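Long-range contacts in cobalamin biosynthesis protein CobN (Mycobacterium tuberculosis, PDB 7C6O), which is the large catalytic subunit of cobaltochelatase, which inserts cobalt into the corrin ring during cobalamin synthesis: residues L714-L718 with A760-A765; L718-A723 with P734-Q738; A743-T747 with R1102-I1106. All blocks are in the same frame, centred on the assembly; numbering follows the deposited sequence.

Contact 1. Residues L714-L718 with A760-A765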
# COMPACT_ATOMS: atom_id res chain seq x y z
N LEU A 714 -8.92 -18.18 -21.93
CA LEU A 714 -7.81 -19.04 -22.31
C LEU A 714 -6.48 -18.31 -22.21
O LEU A 714 -5.51 -18.81 -21.63
CB LEU A 714 -8.03 -19.59 -23.72
CG LEU A 714 -6.86 -20.24 -24.46
CD1 LEU A 714 -6.31 -21.42 -23.68
CD2 LEU A 714 -7.30 -20.68 -25.85
N ASP A 715 -6.41 -17.10 -22.78
CA ASP A 715 -5.16 -16.33 -22.74
C ASP A 715 -4.77 -15.97 -21.32
O ASP A 715 -3.59 -16.04 -20.96
CB ASP A 715 -5.30 -15.06 -23.59
CG ASP A 715 -5.12 -15.33 -25.07
OD1 ASP A 715 -4.15 -16.02 -25.45
OD2 ASP A 715 -5.96 -14.84 -25.86
N LEU A 716 -5.74 -15.57 -20.49
CA LEU A 716 -5.42 -15.19 -19.12
C LEU A 716 -4.94 -16.39 -18.31
O LEU A 716 -3.95 -16.30 -17.57
CB LEU A 716 -6.63 -14.54 -18.46
CG LEU A 716 -6.44 -14.00 -17.05
CD1 LEU A 716 -5.25 -13.06 -16.99
CD2 LEU A 716 -7.71 -13.30 -16.58
N VAL A 717 -5.62 -17.54 -18.44
CA VAL A 717 -5.18 -18.74 -17.74
C VAL A 717 -3.78 -19.14 -18.20
O VAL A 717 -2.92 -19.49 -17.37
CB VAL A 717 -6.19 -19.88 -17.94
CG1 VAL A 717 -5.61 -21.20 -17.45
CG2 VAL A 717 -7.48 -19.57 -17.20
N LEU A 718 -3.52 -19.09 -19.51
CA LEU A 718 -2.19 -19.38 -20.02
C LEU A 718 -1.14 -18.48 -19.38
O LEU A 718 -0.06 -18.95 -18.99
CB LEU A 718 -2.16 -19.22 -21.54
CG LEU A 718 -2.40 -20.45 -22.42
CD1 LEU A 718 -2.43 -20.03 -23.88
CD2 LEU A 718 -1.31 -21.49 -22.18
N ALA A 760 1.39 -25.65 -25.06
CA ALA A 760 0.69 -25.22 -23.85
C ALA A 760 -0.69 -24.68 -24.18
O ALA A 760 -1.67 -25.00 -23.50
CB ALA A 760 1.52 -24.17 -23.11
N ARG A 761 -0.79 -23.85 -25.23
CA ARG A 761 -2.09 -23.33 -25.63
C ARG A 761 -3.03 -24.45 -26.04
O ARG A 761 -4.24 -24.40 -25.75
CB ARG A 761 -1.93 -22.33 -26.77
CG ARG A 761 -3.21 -21.61 -27.14
CD ARG A 761 -2.98 -20.54 -28.20
NE ARG A 761 -4.16 -19.70 -28.36
CZ ARG A 761 -4.41 -18.63 -27.62
NH1 ARG A 761 -3.56 -18.26 -26.67
NH2 ARG A 761 -5.52 -17.92 -27.83
N GLU A 762 -2.50 -25.48 -26.71
CA GLU A 762 -3.33 -26.60 -27.13
C GLU A 762 -3.91 -27.34 -25.93
O GLU A 762 -5.10 -27.69 -25.91
CB GLU A 762 -2.52 -27.54 -28.01
CG GLU A 762 -3.34 -28.53 -28.82
CD GLU A 762 -2.48 -29.39 -29.73
OE1 GLU A 762 -1.40 -29.83 -29.28
OE2 GLU A 762 -2.89 -29.61 -30.89
N LEU A 763 -3.08 -27.58 -24.90
CA LEU A 763 -3.54 -28.30 -23.72
C LEU A 763 -4.61 -27.51 -22.96
O LEU A 763 -5.64 -28.06 -22.57
CB LEU A 763 -2.36 -28.60 -22.80
CG LEU A 763 -1.41 -29.73 -23.22
CD1 LEU A 763 -0.20 -29.77 -22.30
CD2 LEU A 763 -2.14 -31.07 -23.20
N VAL A 764 -4.37 -26.22 -22.73
CA VAL A 764 -5.32 -25.42 -21.96
C VAL A 764 -6.62 -25.25 -22.73
O VAL A 764 -7.71 -25.26 -22.15
CB VAL A 764 -4.69 -24.06 -21.58
CG1 VAL A 764 -5.66 -23.24 -20.73
CG2 VAL A 764 -3.39 -24.27 -20.84
N ALA A 765 -6.53 -25.09 -24.06
CA ALA A 765 -7.74 -24.98 -24.87
C ALA A 765 -8.55 -26.27 -24.81
O ALA A 765 -9.79 -26.24 -24.83
CB ALA A 765 -7.38 -24.63 -26.31
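L714 and L718, one turn apart on helix 710-722, straddle the side chain of V764 on helix 750-769, and this apolar wedge is the tight part of the contact. CD1 of L714 meets CG1 of V764 at 3.5 Å, and CD2 of L718 touches the other branch, CG2 of V764, at 3.7 Å. V764 can serve both leucines because CG1 stands anti to its backbone N (chi1 -178°) while CG2 takes the place beside that N, which turns one methyl to each neighbour. V717 adds its CG1 against V764 CG1 at 3.9 Å, and W772 touches both valines. The same CD2 of L718 also reaches A760, while its CD1 lies against R761; L714 extends to A765.

On the more solvent-accessible side the chemistry changes. The extended chain of R761 crosses both leucines at about a right angle and carries its guanidinium over to D715. NH1 of R761 gives a nearly straight hydrogen bond to OD1 of D715, 2.6 Å long with an angle of 170° at the hydrogen. The acceptor lies in the guanidinium plane, yet the bond arrives on the syn side of the carboxylate, tilted out of its plane. A second bond from NH2 of R761 to the same OD1 is weak. CD2 of L714 lies over one face of the guanidinium, toward its rim, so the ion pair borders the leucines.

The axes of the two short segments approach to 10.0 Å at 118°, and branched side chains fill the interval. With helix 784-801 packed on V717 and L763, the arrangement belongs to a helical bundle whose apolar core is bordered by an interhelical salt bridge.

Contact 2. Residues L718-A723 with P734-Q738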
# COMPACT_ATOMS: atom_id res chain seq x y z
N LEU A 718 -3.52 -19.09 -19.51
CA LEU A 718 -2.19 -19.38 -20.02
C LEU A 718 -1.14 -18.48 -19.38
O LEU A 718 -0.06 -18.95 -18.99
CB LEU A 718 -2.16 -19.22 -21.54
CG LEU A 718 -2.40 -20.45 -22.42
CD1 LEU A 718 -2.43 -20.03 -23.88
CD2 LEU A 718 -1.31 -21.49 -22.18
N ALA A 719 -1.43 -17.19 -19.26
CA ALA A 719 -0.47 -16.27 -18.65
C ALA A 719 -0.25 -16.60 -17.18
O ALA A 719 0.88 -16.55 -16.68
CB ALA A 719 -0.96 -14.83 -18.80
N ILE A 720 -1.32 -16.95 -16.46
CA ILE A 720 -1.19 -17.28 -15.04
C ILE A 720 -0.35 -18.54 -14.87
O ILE A 720 0.51 -18.61 -13.98
CB ILE A 720 -2.59 -17.44 -14.41
CG1 ILE A 720 -3.28 -16.07 -14.33
CG2 ILE A 720 -2.49 -18.08 -13.03
CD1 ILE A 720 -4.75 -16.14 -13.96
N LEU A 721 -0.58 -19.55 -15.71
CA LEU A 721 0.10 -20.83 -15.58
C LEU A 721 1.56 -20.79 -16.03
O LEU A 721 2.29 -21.76 -15.77
CB LEU A 721 -0.63 -21.90 -16.39
CG LEU A 721 -2.03 -22.29 -15.91
CD1 LEU A 721 -2.63 -23.35 -16.82
CD2 LEU A 721 -1.99 -22.77 -14.47
N ARG A 722 2.00 -19.73 -16.70
CA ARG A 722 3.38 -19.69 -17.18
C ARG A 722 4.37 -19.61 -16.03
O ARG A 722 5.49 -20.11 -16.14
CB ARG A 722 3.58 -18.51 -18.13
CG ARG A 722 4.90 -18.57 -18.88
CD ARG A 722 5.18 -17.29 -19.65
NE ARG A 722 4.30 -17.12 -20.81
CZ ARG A 722 4.38 -16.10 -21.66
NH1 ARG A 722 5.29 -15.16 -21.47
NH2 ARG A 722 3.54 -16.02 -22.68
N ALA A 723 3.97 -19.00 -14.91
CA ALA A 723 4.88 -18.81 -13.80
C ALA A 723 4.93 -20.05 -12.91
O ALA A 723 3.98 -20.83 -12.83
CB ALA A 723 4.45 -17.61 -12.96
N PRO A 734 4.90 -26.41 -11.12
CA PRO A 734 5.79 -25.63 -11.98
C PRO A 734 4.99 -24.83 -12.99
O PRO A 734 3.76 -24.93 -13.07
CB PRO A 734 6.63 -26.71 -12.67
CG PRO A 734 5.69 -27.86 -12.80
CD PRO A 734 4.79 -27.81 -11.57
N GLY A 735 5.70 -24.01 -13.77
CA GLY A 735 5.07 -23.38 -14.92
C GLY A 735 4.66 -24.41 -15.96
O GLY A 735 5.25 -25.49 -16.07
N LEU A 736 3.62 -24.08 -16.72
CA LEU A 736 3.10 -25.01 -17.71
C LEU A 736 4.16 -25.33 -18.77
O LEU A 736 4.36 -26.49 -19.13
CB LEU A 736 1.85 -24.44 -18.37
CG LEU A 736 0.70 -25.40 -18.72
CD1 LEU A 736 -0.05 -24.87 -19.92
CD2 LEU A 736 1.17 -26.83 -18.95
N ARG A 737 4.85 -24.30 -19.27
CA ARG A 737 5.87 -24.53 -20.28
C ARG A 737 7.13 -25.14 -19.66
O ARG A 737 7.88 -25.83 -20.36
CB ARG A 737 6.19 -23.23 -21.01
CG ARG A 737 4.95 -22.55 -21.58
CD ARG A 737 5.29 -21.44 -22.57
NE ARG A 737 6.24 -20.47 -22.02
CZ ARG A 737 6.48 -19.28 -22.56
NH1 ARG A 737 5.84 -18.90 -23.66
NH2 ARG A 737 7.36 -18.46 -22.00
N GLN A 738 7.37 -24.91 -18.37
CA GLN A 738 8.43 -25.62 -17.67
C GLN A 738 8.15 -27.12 -17.64
O GLN A 738 9.01 -27.94 -17.96
CB GLN A 738 8.58 -25.08 -16.25
CG GLN A 738 9.45 -23.84 -16.13
CD GLN A 738 9.55 -23.34 -14.70
OE1 GLN A 738 8.73 -23.69 -13.85
NE2 GLN A 738 10.57 -22.53 -14.43
O HOH W 1 1.48 -23.15 -13.37
O HOH W 2 6.20 -22.07 -17.88
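The guanidinium groups of R722 and R737 lie flat on each other, their planes 8° apart and their centres 3.9 Å apart. The stack is offset: NE of R722 sits over the centre of the R737 group, whereas NH1 of R737 lies toward the rim of the R722 group. Both chains bend at chi3 and run side by side in the same direction. Outside the stack, R722 NH1 bonds to the carbonyl O of D694, and R737 makes salt bridges with the carboxylates of E744, E757 and D694.

Beneath the arginines the backbones close up. L736 N donates to L721 O at 2.8 Å. G735 brings its CA to within 3.3 Å of the same L721 O in a CA-H...O contact, and makes two more with R722 O and A723 O. Water 2 donates to R722 O and accepts from Q738 N, tying the last turn of helix 710-722 to the start of helix 736-739. Q738 OE1 turns back to take the N-H of G735 at 3.0 Å.

Stacking of two probably charged arginines is thus consistent with compensation by the carboxylates around them, while the nearby backbone bond fixes the chain segments from which they rise.

Contact 3. Residues A743-T747 with R1102-I1106. With GOL (glycerol), chain C.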
# COMPACT_ATOMS: atom_id res chain seq x y z
N ALA A 743 13.03 -24.03 -19.82
CA ALA A 743 13.70 -23.65 -18.58
C ALA A 743 13.08 -22.39 -17.98
O ALA A 743 13.02 -22.25 -16.76
CB ALA A 743 15.19 -23.45 -18.83
N GLU A 744 12.63 -21.46 -18.83
CA GLU A 744 12.07 -20.17 -18.44
C GLU A 744 13.03 -19.35 -17.59
O GLU A 744 12.59 -18.51 -16.79
CB GLU A 744 10.74 -20.35 -17.69
CG GLU A 744 9.69 -21.16 -18.44
CD GLU A 744 8.88 -20.33 -19.41
OE1 GLU A 744 9.41 -19.33 -19.94
OE2 GLU A 744 7.71 -20.68 -19.64
N ASP A 745 14.34 -19.58 -17.73
CA ASP A 745 15.35 -18.85 -16.98
C ASP A 745 16.04 -17.78 -17.81
O ASP A 745 17.01 -17.17 -17.34
CB ASP A 745 16.39 -19.83 -16.41
CG ASP A 745 17.15 -20.58 -17.50
OD1 ASP A 745 16.79 -20.46 -18.69
OD2 ASP A 745 18.12 -21.30 -17.16
N GLY A 746 15.58 -17.54 -19.03
CA GLY A 746 16.19 -16.58 -19.93
C GLY A 746 17.12 -17.18 -20.95
O GLY A 746 17.69 -16.43 -21.75
N THR A 747 17.30 -18.50 -20.96
CA THR A 747 18.23 -19.16 -21.87
C THR A 747 17.53 -20.04 -22.89
O THR A 747 18.22 -20.72 -23.67
CB THR A 747 19.24 -20.00 -21.08
OG1 THR A 747 18.57 -21.14 -20.51
CG2 THR A 747 19.86 -19.18 -19.96
N ARG A 1102 9.78 -12.07 -13.27
CA ARG A 1102 9.97 -13.51 -13.13
C ARG A 1102 11.12 -13.75 -12.16
O ARG A 1102 12.30 -13.61 -12.54
CB ARG A 1102 10.27 -14.16 -14.48
CG ARG A 1102 9.13 -14.01 -15.49
CD ARG A 1102 9.64 -14.01 -16.92
NE ARG A 1102 10.41 -15.21 -17.25
CZ ARG A 1102 10.93 -15.46 -18.45
NH1 ARG A 1102 10.78 -14.59 -19.44
NH2 ARG A 1102 11.61 -16.58 -18.66
N PRO A 1103 10.84 -14.08 -10.89
CA PRO A 1103 11.92 -14.22 -9.91
C PRO A 1103 12.94 -15.29 -10.26
O PRO A 1103 14.07 -15.22 -9.77
CB PRO A 1103 11.17 -14.57 -8.61
CG PRO A 1103 9.78 -14.08 -8.83
CD PRO A 1103 9.50 -14.25 -10.29
N ASP A 1104 12.58 -16.28 -11.08
CA ASP A 1104 13.51 -17.31 -11.50
C ASP A 1104 14.21 -16.97 -12.81
O ASP A 1104 14.93 -17.82 -13.35
CB ASP A 1104 12.78 -18.65 -11.63
CG ASP A 1104 11.47 -18.54 -12.39
OD1 ASP A 1104 11.12 -17.42 -12.83
OD2 ASP A 1104 10.78 -19.57 -12.53
N ALA A 1105 14.03 -15.76 -13.32
CA ALA A 1105 14.71 -15.31 -14.53
C ALA A 1105 14.92 -13.80 -14.42
O ALA A 1105 14.45 -13.01 -15.24
CB ALA A 1105 13.91 -15.68 -15.78
N ILE A 1106 15.66 -13.37 -13.40
CA ILE A 1106 15.91 -11.95 -13.21
C ILE A 1106 16.92 -11.46 -14.24
O ILE A 1106 17.96 -12.09 -14.45
CB ILE A 1106 16.38 -11.68 -11.77
CG1 ILE A 1106 15.18 -11.72 -10.82
CG2 ILE A 1106 17.10 -10.34 -11.68
CD1 ILE A 1106 15.54 -11.54 -9.39
C1 GOL C . 10.99 -15.34 -23.61
O1 GOL C . 10.13 -14.72 -22.70
C2 GOL C . 11.68 -16.51 -22.88
O2 GOL C . 12.34 -16.10 -21.73
C3 GOL C . 10.56 -17.52 -22.58
O3 GOL C . 11.14 -18.56 -21.85
O HOH W 3 9.98 -17.24 -15.50
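R1102 reaches across to E744 and uses two neighbouring edges of its guanidinium, one for the protein and one for the ligand. NH2 donates to the carbonyl O of E744 at 2.9 Å, with an angle of 158° at the hydrogen. The oxygen lies close to the guanidinium plane, but the donor stands above the carbonyl plane, 68° out of it. NH2 also bonds to O2 of a glycerol, probably from the crystallisation liquor, and NH1 of R1102 binds that same O2 at 3.2 Å, so the hydroxyl is gripped by two N-H groups. The E744 side chain receives the glycerol O3 on OE1 at 2.7 Å. Its own ion pair with R1102 is long, and no N-H points at the carboxylate oxygen.

Beside these polar groups, CB of A1105 presses against the E744 carbonyl, 3.3 Å from its O, and lies 3.6 Å from C of D745. Water 3 fills the next position: it accepts from R1102 NE at 2.7 Å and donates to both E744 O and D1104 OD1.

Further out, a type I beta turn from R1102 to A1105, closed by the bond from A1105 N to R1102 O, presents arginine, aspartate and alanine together. R1102 bends at chi3 (58°), which swings the guanidinium back toward the facing loop. That loop is shaped by an Asx turn, D745 OD1 accepting from T747 N; the same oxygen also takes the hydroxyl OG1 of T747. E744 OE2 is held by R737, and D748 takes the backbone N-H groups of A743 and E744.

D694 also bonds to the glycerol. The R1102 guanidinium and the carboxylates of E744 and D694 thus surround the glycerol hydroxyls, consistent with a polar pocket, although a glycerol alone does not establish a natural substrate there.

Overall arrangement
Contacts 1 and 2 are buried and share helix 710-722, with L718 serving in both; contact 3 is only partly buried and joins two loops, 355 residues apart in sequence. L736 of contact 2 packs on A760 and V764 of contact 1, so the apolar core is continuous between them. From there the chemistry becomes polar: the stacked arginines of contact 2 lead to contact 3 through the salt bridge from R737 NE to E744 OE2. Contacts 1 and 3 do not touch, their nearest atoms being about 8 Å apart. Contact 2 thus lies between helix packing dominated by leucine and valine and a loop junction built on hydrogen bonds, water and a bound glycerol.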